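Local structure of porin (Acinetobacter baumannii AB307-0294, 5DL7) at residues R34-K37 with K38-P42; L94-N97 with T98-R102; V128-P132 with T133-S137; A217-K220 with D221-Q225. The protein forms an outer-membrane beta-barrel of the OprD porin family that probably lets small solutes, perhaps vanillate and some antibiotics, cross the outer membrane. All coordinates share one frame; numbering follows the deposited sequence.

Contact 1. Residues R34-K37 with K38-P42; sequences RDYK and KDPYP. With CA (calcium ion), chain D.
Tyr36 and Asp39 meet through a shared calcium ion in a metal-binding loop, where barrel strand 22-36 ends and the chain turns toward strand 46-58. Three kinds of interaction can be separated: coordination, apolar contact and the course of the backbone.

Coordination dominates. Calcium is bound by Asp35 OD1 at 2.2 Å, by the backbone oxygen O of Tyr36 at 2.4 Å and by Asp39 OD1 at 2.3 Å, while water 1 adds an oxygen at 2.3 Å. Thr44, further along the loop, supplies its carbonyl and its hydroxyl to the same ion. Each aspartate binds through one oxygen, its OD2 standing well back from the ion. The 3.0 Å between Tyr36 O and Asp39 OD1 is therefore a spacing set by the common metal. Asp35 places its carboxylate with CG opposite the backbone N (chi1 -174°). Asp39 starts from a CB that points away from the strand, and with CG turned beside its own N (chi1 -61°) the carboxylate comes back to the ion.

Apolar contact is confined to Tyr36 and Pro40, whose side chains cross at about a right angle. Tyr36 CB lies 3.6 Å from Pro40 CD. Pro40 CG sits 4.1 Å above the plane of the Tyr36 ring, toward its rim, and Arg34 O occupies the opposite face, over the centre.

The strand side of the backbone is hydrogen-bonded to its neighbours, Arg34 to Ala46 and Asp35 to Asn407; in the turn, by contrast, the amide N of Asp39 is buried with no partner in the model.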
loop_
_atom_site.group_PDB
_atom_site.type_symbol
_atom_site.label_atom_id
_atom_site.label_comp_id
_atom_site.label_asym_id
_atom_site.label_seq_id
_atom_site.Cartn_x
_atom_site.Cartn_y
_atom_site.Cartn_z
ATOM N N ARG A 34 -1.127 -11.363 13.559
ATOM C CA ARG A 34 0.196 -10.842 13.887
ATOM C C ARG A 34 0.374 -11.260 15.421
ATOM O O ARG A 34 -0.149 -10.666 16.319
ATOM C CB ARG A 34 0.235 -9.367 13.700
ATOM C CG ARG A 34 1.532 -8.681 14.123
ATOM C CD ARG A 34 1.584 -7.223 13.935
ATOM N NE ARG A 34 1.636 -6.919 12.470
ATOM C CZ ARG A 34 1.253 -5.809 11.895
ATOM N NH1 ARG A 34 0.920 -4.739 12.574
ATOM N NH2 ARG A 34 1.476 -5.603 10.578
ATOM N N ASP A 35 1.101 -12.323 15.611
ATOM C CA ASP A 35 1.224 -12.935 16.959
ATOM C C ASP A 35 2.442 -12.397 17.551
ATOM O O ASP A 35 3.612 -12.785 17.293
ATOM C CB ASP A 35 1.272 -14.409 16.814
ATOM C CG ASP A 35 1.252 -15.091 18.182
ATOM O OD1 ASP A 35 1.618 -14.453 19.180
ATOM O OD2 ASP A 35 0.887 -16.293 18.068
ATOM N N TYR A 36 2.226 -11.465 18.491
ATOM C CA TYR A 36 3.314 -10.789 19.209
ATOM C C TYR A 36 4.139 -11.741 19.987
ATOM O O TYR A 36 3.594 -12.614 20.708
ATOM C CB TYR A 36 2.757 -9.735 20.151
ATOM C CG TYR A 36 1.848 -8.799 19.551
ATOM C CD1 TYR A 36 2.201 -7.983 18.482
ATOM C CD2 TYR A 36 0.491 -8.663 20.055
ATOM C CE1 TYR A 36 1.343 -7.010 17.929
ATOM C CE2 TYR A 36 -0.370 -7.761 19.527
ATOM C CZ TYR A 36 0.045 -6.918 18.411
ATOM O OH TYR A 36 -0.870 -6.034 17.970
ATOM N N LYS A 37 5.467 -11.621 19.931
ATOM C CA LYS A 37 6.371 -12.477 20.711
ATOM C C LYS A 37 6.291 -12.247 22.226
ATOM O O LYS A 37 6.388 -13.255 22.958
ATOM C CB LYS A 37 7.793 -12.439 20.216
ATOM C CG LYS A 37 7.747 -12.993 18.776
ATOM C CD LYS A 37 8.939 -13.781 18.187
ATOM C CE LYS A 37 10.011 -12.919 17.539
ATOM N NZ LYS A 37 11.306 -13.713 17.842
ATOM N N LYS A 38 6.135 -11.007 22.669
ATOM C CA LYS A 38 6.208 -10.634 24.071
ATOM C C LYS A 38 4.871 -10.175 24.612
ATOM O O LYS A 38 4.867 -9.495 25.620
ATOM C CB LYS A 38 7.238 -9.553 24.224
ATOM C CG LYS A 38 8.671 -10.118 23.939
ATOM C CD LYS A 38 9.735 -9.079 24.269
ATOM C CE LYS A 38 9.747 -7.837 23.286
ATOM N NZ LYS A 38 10.128 -6.444 23.877
ATOM N N ASP A 39 3.734 -10.427 23.925
ATOM C CA ASP A 39 2.347 -10.190 24.461
ATOM C C ASP A 39 2.235 -8.880 25.226
ATOM O O ASP A 39 2.006 -8.897 26.444
ATOM C CB ASP A 39 1.864 -11.379 25.317
ATOM C CG ASP A 39 1.812 -12.661 24.495
ATOM O OD1 ASP A 39 1.907 -12.559 23.192
ATOM O OD2 ASP A 39 1.589 -13.731 25.145
ATOM N N PRO A 40 2.316 -7.743 24.500
ATOM C CA PRO A 40 2.387 -6.471 25.173
ATOM C C PRO A 40 0.961 -6.321 25.688
ATOM O O PRO A 40 -0.018 -6.209 24.930
ATOM C CB PRO A 40 2.746 -5.469 24.049
ATOM C CG PRO A 40 2.235 -6.144 22.759
ATOM C CD PRO A 40 2.393 -7.604 23.013
ATOM N N TYR A 41 0.854 -6.382 27.003
ATOM C CA TYR A 41 -0.445 -6.360 27.656
ATOM C C TYR A 41 -1.447 -5.317 27.002
ATOM O O TYR A 41 -1.047 -4.164 26.781
ATOM C CB TYR A 41 -0.214 -6.017 29.116
ATOM C CG TYR A 41 -1.469 -6.074 29.934
ATOM C CD1 TYR A 41 -1.860 -7.274 30.557
ATOM C CD2 TYR A 41 -2.286 -4.922 30.066
ATOM C CE1 TYR A 41 -3.007 -7.312 31.316
ATOM C CE2 TYR A 41 -3.436 -4.947 30.824
ATOM C CZ TYR A 41 -3.788 -6.140 31.433
ATOM O OH TYR A 41 -4.906 -6.150 32.176
ATOM N N PRO A 42 -2.711 -5.665 26.717
ATOM C CA PRO A 42 -3.371 -6.924 27.170
ATOM C C PRO A 42 -3.587 -7.990 26.079
ATOM O O PRO A 42 -4.395 -8.874 26.299
ATOM C CB PRO A 42 -4.718 -6.421 27.629
ATOM C CG PRO A 42 -4.995 -5.315 26.646
ATOM C CD PRO A 42 -3.693 -4.677 26.250
HETATM CA CA CA D . 1.667 -13.885 21.318
HETATM O O HOH W 1 3.227 -15.539 21.150
#

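Contact 2. Residues L94-N97 with T98-R102; sequences LPVN and TDNSR. With CA (calcium ion), chain C; CA (calcium ion), chain E.
Val96 and Arg102 face each other across a small hairpin-like loop, joined by a single beta bridge and closed by a type I turn from Asn97 to Asn100. The tight part lies in the bridge and the base of the turn. Asn97 N donates to Ser101 O at 2.8 Å, an almost straight bond (178°), and Asn100 N reaches Asn97 O at 2.8 Å. Beside them, Val96 runs along Arg102, its CG2 lying 3.6 Å above the guanidinium plane, toward the rim. That plane is fixed by Arg102 NH1, which binds Asn100 O in the plane at 2.9 Å, by Asp48, which forms a salt bridge to NE, and by the carbonyls of Tyr88 and Arg47. Leu94 CD1 closes on the aliphatic CG of the same arginine.

The turn tip is looser. Thr98 and Asp99 are exposed, yet Asp99 is ordered by an Asx turn, OD1 accepting from the backbone N of Ser101. With Ser101 OG turned between its own N and carbonyl carbon (chi1 62°), this hydroxyl donates to Asp99 OD1 at 2.6 Å and accepts from Asn97 ND2 at 3.2 Å.

Two calcium ions, each with water among its ligands, lie beside the loop, one at each arm. The Asn97 amide works at both ends: ND2 holds the serine while OD1 binds one calcium, shared with Asp103, at 2.4 Å. The other ion, shared with Asp104, is bound by Arg102 through its backbone O at 2.5 Å.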
loop_
_atom_site.group_PDB
_atom_site.type_symbol
_atom_site.label_atom_id
_atom_site.label_comp_id
_atom_site.label_asym_id
_atom_site.label_seq_id
_atom_site.Cartn_x
_atom_site.Cartn_y
_atom_site.Cartn_z
ATOM N N LEU A 94 -11.544 -5.309 10.059
ATOM C CA LEU A 94 -12.936 -5.046 10.515
ATOM C C LEU A 94 -12.901 -3.747 11.433
ATOM O O LEU A 94 -11.860 -3.500 12.148
ATOM C CB LEU A 94 -13.422 -6.170 11.392
ATOM C CG LEU A 94 -13.656 -7.531 10.670
ATOM C CD1 LEU A 94 -13.744 -8.650 11.692
ATOM C CD2 LEU A 94 -14.929 -7.453 9.860
ATOM N N PRO A 95 -13.985 -3.005 11.415
ATOM C CA PRO A 95 -14.124 -1.876 12.403
ATOM C C PRO A 95 -14.087 -2.400 13.807
ATOM O O PRO A 95 -14.623 -3.512 14.153
ATOM C CB PRO A 95 -15.409 -1.200 12.018
ATOM C CG PRO A 95 -15.806 -1.803 10.655
ATOM C CD PRO A 95 -15.251 -3.204 10.698
ATOM N N VAL A 96 -13.316 -1.666 14.637
ATOM C CA VAL A 96 -13.226 -2.095 16.062
ATOM C C VAL A 96 -13.707 -0.933 16.955
ATOM O O VAL A 96 -13.253 0.187 16.741
ATOM C CB VAL A 96 -11.757 -2.428 16.401
ATOM C CG1 VAL A 96 -11.592 -2.730 17.827
ATOM C CG2 VAL A 96 -11.338 -3.757 15.656
ATOM N N ASN A 97 -14.550 -1.244 17.912
ATOM C CA ASN A 97 -15.092 -0.249 18.816
ATOM C C ASN A 97 -14.139 0.059 19.955
ATOM O O ASN A 97 -13.075 -0.632 20.227
ATOM C CB ASN A 97 -16.365 -0.808 19.349
ATOM C CG ASN A 97 -17.395 -0.963 18.226
ATOM O OD1 ASN A 97 -17.651 -0.034 17.567
ATOM N ND2 ASN A 97 -17.875 -2.144 17.979
ATOM N N THR A 98 -14.506 1.089 20.707
ATOM C CA THR A 98 -13.665 1.537 21.832
ATOM C C THR A 98 -13.595 0.488 22.914
ATOM O O THR A 98 -12.620 0.523 23.615
ATOM C CB THR A 98 -14.159 2.905 22.470
ATOM O OG1 THR A 98 -15.470 2.679 22.866
ATOM C CG2 THR A 98 -14.057 3.979 21.497
ATOM N N ASP A 99 -14.490 -0.509 23.030
ATOM C CA ASP A 99 -14.265 -1.625 23.916
ATOM C C ASP A 99 -13.526 -2.852 23.325
ATOM O O ASP A 99 -13.554 -3.906 23.921
ATOM C CB ASP A 99 -15.556 -2.095 24.591
ATOM C CG ASP A 99 -16.553 -2.680 23.589
ATOM O OD1 ASP A 99 -16.272 -2.670 22.365
ATOM O OD2 ASP A 99 -17.634 -3.001 23.985
ATOM N N ASN A 100 -13.081 -2.712 22.085
ATOM C CA ASN A 100 -12.320 -3.719 21.335
ATOM C C ASN A 100 -13.203 -4.717 20.582
ATOM O O ASN A 100 -12.643 -5.621 19.911
ATOM C CB ASN A 100 -11.293 -4.469 22.181
ATOM C CG ASN A 100 -10.076 -4.859 21.346
ATOM O OD1 ASN A 100 -9.514 -4.010 20.727
ATOM N ND2 ASN A 100 -9.741 -6.109 21.331
ATOM N N SER A 101 -14.535 -4.597 20.757
ATOM C CA SER A 101 -15.472 -5.501 20.067
ATOM C C SER A 101 -15.392 -5.089 18.555
ATOM O O SER A 101 -15.328 -3.904 18.162
ATOM C CB SER A 101 -16.932 -5.443 20.658
ATOM O OG SER A 101 -17.304 -4.126 20.419
ATOM N N ARG A 102 -15.495 -6.134 17.730
ATOM C CA ARG A 102 -15.635 -5.878 16.263
ATOM C C ARG A 102 -17.080 -5.565 15.911
ATOM O O ARG A 102 -17.940 -6.287 16.364
ATOM C CB ARG A 102 -15.295 -7.187 15.536
ATOM C CG ARG A 102 -13.789 -7.215 15.344
ATOM C CD ARG A 102 -12.896 -7.160 16.583
ATOM N NE ARG A 102 -11.490 -7.502 16.214
ATOM C CZ ARG A 102 -10.428 -7.363 17.023
ATOM N NH1 ARG A 102 -10.547 -6.818 18.248
ATOM N NH2 ARG A 102 -9.197 -7.782 16.672
HETATM CA CA CA C . -19.243 0.280 15.848
HETATM CA CA CA E . -19.020 -8.277 17.353
HETATM O O HOH W 2 -17.414 1.414 14.933
HETATM O O HOH W 3 -20.258 -6.579 17.993
HETATM O O HOH W 4 -16.893 -9.652 17.541
#

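Contact 3. Residues V128-P132 with T133-S137; sequences VPQLP and TIFSS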
loop_
_atom_site.group_PDB
_atom_site.type_symbol
_atom_site.label_atom_id
_atom_site.label_comp_id
_atom_site.label_asym_id
_atom_site.label_seq_id
_atom_site.Cartn_x
_atom_site.Cartn_y
_atom_site.Cartn_z
ATOM N N VAL A 128 -9.558 6.458 -5.697
ATOM C CA VAL A 128 -8.598 5.465 -5.136
ATOM C C VAL A 128 -7.201 5.834 -5.742
ATOM O O VAL A 128 -6.808 5.390 -6.809
ATOM C CB VAL A 128 -8.991 4.033 -5.605
ATOM C CG1 VAL A 128 -8.050 3.009 -4.987
ATOM C CG2 VAL A 128 -10.464 3.747 -5.205
ATOM N N PRO A 129 -6.550 6.825 -5.177
ATOM C CA PRO A 129 -5.234 7.336 -5.701
ATOM C C PRO A 129 -4.184 6.281 -5.620
ATOM O O PRO A 129 -4.227 5.446 -4.728
ATOM C CB PRO A 129 -4.940 8.523 -4.813
ATOM C CG PRO A 129 -6.270 8.834 -4.017
ATOM C CD PRO A 129 -6.999 7.551 -3.958
ATOM N N GLN A 130 -3.260 6.343 -6.583
ATOM C CA GLN A 130 -2.189 5.388 -6.703
ATOM C C GLN A 130 -0.835 6.085 -6.959
ATOM O O GLN A 130 -0.067 5.665 -7.828
ATOM C CB GLN A 130 -2.479 4.491 -7.908
ATOM C CG GLN A 130 -3.878 3.861 -7.837
ATOM C CD GLN A 130 -3.739 2.712 -6.982
ATOM O OE1 GLN A 130 -3.854 2.740 -5.830
ATOM N NE2 GLN A 130 -3.422 1.647 -7.614
ATOM N N LEU A 131 -0.549 7.144 -6.250
ATOM C CA LEU A 131 0.710 7.947 -6.396
ATOM C C LEU A 131 1.575 7.795 -5.246
ATOM O O LEU A 131 1.169 7.464 -4.073
ATOM C CB LEU A 131 0.353 9.428 -6.511
ATOM C CG LEU A 131 -0.469 9.802 -7.716
ATOM C CD1 LEU A 131 -0.724 11.276 -7.783
ATOM C CD2 LEU A 131 -0.052 9.239 -9.069
ATOM N N PRO A 132 2.883 8.028 -5.426
ATOM C CA PRO A 132 3.756 7.931 -4.245
ATOM C C PRO A 132 3.522 8.897 -3.116
ATOM O O PRO A 132 3.837 8.656 -1.981
ATOM C CB PRO A 132 5.189 8.193 -4.838
ATOM C CG PRO A 132 4.986 8.051 -6.287
ATOM C CD PRO A 132 3.551 8.244 -6.709
ATOM N N THR A 133 2.855 10.054 -3.431
ATOM C CA THR A 133 2.453 11.016 -2.425
ATOM C C THR A 133 1.061 10.695 -1.776
ATOM O O THR A 133 0.757 11.330 -0.821
ATOM C CB THR A 133 2.370 12.387 -3.082
ATOM O OG1 THR A 133 1.658 12.308 -4.279
ATOM C CG2 THR A 133 3.885 12.848 -3.340
ATOM N N ILE A 134 0.321 9.764 -2.378
ATOM C CA ILE A 134 -1.062 9.427 -1.925
ATOM C C ILE A 134 -1.388 8.111 -2.603
ATOM O O ILE A 134 -1.816 8.049 -3.728
ATOM C CB ILE A 134 -2.070 10.573 -2.138
ATOM C CG1 ILE A 134 -3.503 10.165 -1.596
ATOM C CG2 ILE A 134 -2.097 11.119 -3.545
ATOM C CD1 ILE A 134 -4.504 11.227 -1.528
ATOM N N PHE A 135 -1.218 7.062 -1.817
ATOM C CA PHE A 135 -1.444 5.733 -2.362
ATOM C C PHE A 135 -2.419 4.969 -1.485
ATOM O O PHE A 135 -2.181 4.634 -0.341
ATOM C CB PHE A 135 -0.075 4.964 -2.379
ATOM C CG PHE A 135 -0.118 3.761 -3.301
ATOM C CD1 PHE A 135 -0.628 2.561 -2.803
ATOM C CD2 PHE A 135 0.284 3.790 -4.562
ATOM C CE1 PHE A 135 -0.680 1.401 -3.574
ATOM C CE2 PHE A 135 0.117 2.624 -5.394
ATOM C CZ PHE A 135 -0.377 1.493 -4.862
ATOM N N SER A 136 -3.599 4.708 -2.089
ATOM C CA SER A 136 -4.635 3.984 -1.312
ATOM C C SER A 136 -4.099 2.611 -0.844
ATOM O O SER A 136 -3.638 1.795 -1.636
ATOM C CB SER A 136 -5.769 3.701 -2.232
ATOM O OG SER A 136 -6.616 2.593 -1.798
ATOM N N SER A 137 -4.203 2.384 0.415
ATOM C CA SER A 137 -3.814 1.057 0.925
ATOM C C SER A 137 -4.720 -0.063 0.411
ATOM O O SER A 137 -5.932 -0.064 0.613
ATOM C CB SER A 137 -3.841 1.016 2.462
ATOM O OG SER A 137 -3.498 -0.264 2.935
#
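Pro129 and Ile134 pack obliquely in a tight beta hairpin, in which strand 126-131 turns into the short strand 134-135 through a type I turn from Leu131 to Ile134. The centre of the contact is about 8 Å from the centre of the chain, consistent with a loop folded into the barrel interior, as in other porins.

On one face, Pro129 CG touches Ile134 CD1 at 3.9 Å. With CG1 opposite the backbone N (chi1 -178°), Ile134 directs this branch to the proline, where CG1 as well as CD1 meets Pro129 CG. Leu131 shares this face, and its CB approaches Ile134 CG2 at 4.2 Å. Together they press on the barrel wall: Leu131 on Phe164 and Thr200, Ile134 on Val166 and Phe198.

The other face carries Gln130 and Phe135, both on the surface. The Gln130 amide lies above one face of the phenyl ring, displaced toward the rim, with the two planes 30° apart. Leu131 O meets the ring at its edge, in plane, and lies 3.3 Å from Phe135 CB.

Backbone bonds set the pairing of Leu131 with Ile134, next to which Gln130 and Phe135 form a non-hydrogen-bonded pair. Leu131 N reaches Ile134 O at 3.0 Å, and Ile134 N returns to Leu131 O at 3.0 Å. Ser136 N donates to Pro129 O at 2.8 Å in a nearly straight bond (175°).

Beyond that bond the hairpin ends in a side-chain contact: Ser136 OG, hydrogen-bonded to Gln144 O, lies 3.5 Å from Val128 CG1.

Contact 4. Residues A217-K220 with D221-Q225; sequences AELK and DIYQQ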
loop_
_atom_site.group_PDB
_atom_site.type_symbol
_atom_site.label_atom_id
_atom_site.label_comp_id
_atom_site.label_asym_id
_atom_site.label_seq_id
_atom_site.Cartn_x
_atom_site.Cartn_y
_atom_site.Cartn_z
ATOM N N ALA A 217 3.422 17.503 -3.303
ATOM C CA ALA A 217 2.231 17.339 -2.452
ATOM C C ALA A 217 2.328 18.318 -1.235
ATOM O O ALA A 217 3.408 18.662 -0.742
ATOM C CB ALA A 217 2.080 15.973 -1.879
ATOM N N GLU A 218 1.143 18.730 -0.811
ATOM C CA GLU A 218 0.982 19.517 0.409
ATOM C C GLU A 218 -0.192 18.929 1.171
ATOM O O GLU A 218 -1.326 19.004 0.726
ATOM C CB GLU A 218 0.839 20.986 0.143
ATOM C CG GLU A 218 0.686 21.755 1.451
ATOM C CD GLU A 218 0.440 23.244 1.220
ATOM O OE1 GLU A 218 1.269 23.848 0.615
ATOM O OE2 GLU A 218 -0.659 23.681 1.465
ATOM N N LEU A 219 0.101 18.550 2.450
ATOM C CA LEU A 219 -0.993 18.254 3.440
ATOM C C LEU A 219 -1.060 19.487 4.321
ATOM O O LEU A 219 -0.086 19.810 5.052
ATOM C CB LEU A 219 -0.581 17.040 4.245
ATOM C CG LEU A 219 -1.503 16.540 5.319
ATOM C CD1 LEU A 219 -2.838 16.112 4.707
ATOM C CD2 LEU A 219 -0.904 15.412 6.098
ATOM N N LYS A 220 -2.177 20.193 4.188
ATOM C CA LYS A 220 -2.289 21.620 4.642
ATOM C C LYS A 220 -1.931 21.694 6.145
ATOM O O LYS A 220 -2.451 20.917 6.959
ATOM C CB LYS A 220 -3.690 22.098 4.467
ATOM C CG LYS A 220 -3.807 23.586 4.872
ATOM C CD LYS A 220 -5.212 23.988 4.628
ATOM C CE LYS A 220 -5.524 25.414 5.096
ATOM N NZ LYS A 220 -6.962 25.213 5.505
ATOM N N ASP A 221 -0.978 22.565 6.507
ATOM C CA ASP A 221 -0.541 22.861 7.905
ATOM C C ASP A 221 0.157 21.690 8.529
ATOM O O ASP A 221 0.347 21.671 9.772
ATOM C CB ASP A 221 -1.806 23.311 8.684
ATOM C CG ASP A 221 -2.240 24.667 8.348
ATOM O OD1 ASP A 221 -1.430 25.573 8.184
ATOM O OD2 ASP A 221 -3.479 24.870 8.314
ATOM N N ILE A 222 0.608 20.686 7.766
ATOM C CA ILE A 222 1.307 19.539 8.232
ATOM C C ILE A 222 2.647 19.359 7.548
ATOM O O ILE A 222 3.664 19.537 8.145
ATOM C CB ILE A 222 0.483 18.241 8.269
ATOM C CG1 ILE A 222 -0.826 18.490 9.118
ATOM C CG2 ILE A 222 1.303 17.141 8.874
ATOM C CD1 ILE A 222 -1.707 17.268 9.174
ATOM N N TYR A 223 2.622 19.060 6.262
ATOM C CA TYR A 223 3.912 18.871 5.534
ATOM C C TYR A 223 3.743 19.212 4.053
ATOM O O TYR A 223 2.625 19.106 3.511
ATOM C CB TYR A 223 4.543 17.543 5.726
ATOM C CG TYR A 223 3.833 16.374 5.134
ATOM C CD1 TYR A 223 3.904 16.149 3.734
ATOM C CD2 TYR A 223 3.089 15.471 5.821
ATOM C CE1 TYR A 223 3.266 15.054 3.187
ATOM C CE2 TYR A 223 2.477 14.354 5.271
ATOM C CZ TYR A 223 2.469 14.120 3.967
ATOM O OH TYR A 223 1.850 13.084 3.333
ATOM N N GLN A 224 4.900 19.490 3.432
ATOM C CA GLN A 224 5.043 19.481 1.941
ATOM C C GLN A 224 6.000 18.363 1.622
ATOM O O GLN A 224 6.966 18.134 2.356
ATOM C CB GLN A 224 5.561 20.829 1.379
ATOM C CG GLN A 224 4.491 21.829 1.479
ATOM C CD GLN A 224 4.942 23.201 0.981
ATOM O OE1 GLN A 224 4.371 24.321 1.425
ATOM N NE2 GLN A 224 5.942 23.172 0.153
ATOM N N GLN A 225 5.798 17.708 0.497
ATOM C CA GLN A 225 6.579 16.554 0.114
ATOM C C GLN A 225 6.814 16.530 -1.432
ATOM O O GLN A 225 5.840 16.771 -2.119
ATOM C CB GLN A 225 5.984 15.293 0.635
ATOM C CG GLN A 225 6.704 14.015 0.306
ATOM C CD GLN A 225 5.983 12.848 0.978
ATOM O OE1 GLN A 225 5.046 12.272 0.439
ATOM N NE2 GLN A 225 6.453 12.525 2.209
HETATM O O HOH W 5 -0.000 24.466 4.634
#
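Ala217 to Leu219 pair with Tyr223 to Gln225 as an antiparallel hairpin of the barrel wall, the short axes 4.7 Å apart at closest and 167° from one another in direction. Ala217 N donates to Gln225 O at 2.8 Å, with Gln225 N returning to Ala217 O, and Leu219 N donates to Tyr223 O at 2.8 Å. At the turn the ladder breaks into a classic beta bulge, because Ile222 and Tyr223 both face Leu219. Its carbonyl O is consequently gripped twice, by Ile222 N at 2.9 Å and Tyr223 N at 3.1 Å.

Leu219 carries the apolar contact. Its CB stands over the face of the Tyr223 ring, 4.2 Å from the centroid and only 9° off the normal, a CH-pi contact. The ring is brought there by a chi1 of 68°, which sets CG between the backbone N and the carbonyl carbon. Leu219 CD2 meets the ring nearer its rim, at Tyr223 CE2, 3.6 Å away, and also touches Ile222 CD1, the leucine and isoleucine lying side by side.

On the other face, Glu218 and Gln224 run alongside each other, their CG methylenes in contact. The turn residues bond to neighbouring loops: Lys220 NZ forms a salt bridge with Asp196, and Asp221 OD1 accepts from Ser256 N. Between turn and strand, water 5 accepts from Asp221 N at 2.8 Å and donates a weak bond to Glu218 OE2.

How the contacts relate
Contacts 1 and 2 lie near the periphery, on the same side of the chain's centre, with centres 18 Å apart and no direct touch. Both are organised by calcium; contact 1, at a strand end and the loop after it, is a surface contact, contact 2 partly buried. Contacts 3 and 4 are hairpins without metal, governed by backbone ladders and apolar side chains. Contact 3 is the most central and the most buried, whereas contact 4 belongs to the wall. These two meet directly, Thr133 CB lying 3.8 Å from Ala217 CB, so the inner hairpin rests on the wall strand 210-219. Ion coordination thus marks the two loop sites, whereas backbone pairing with apolar side chains marks the two hairpins.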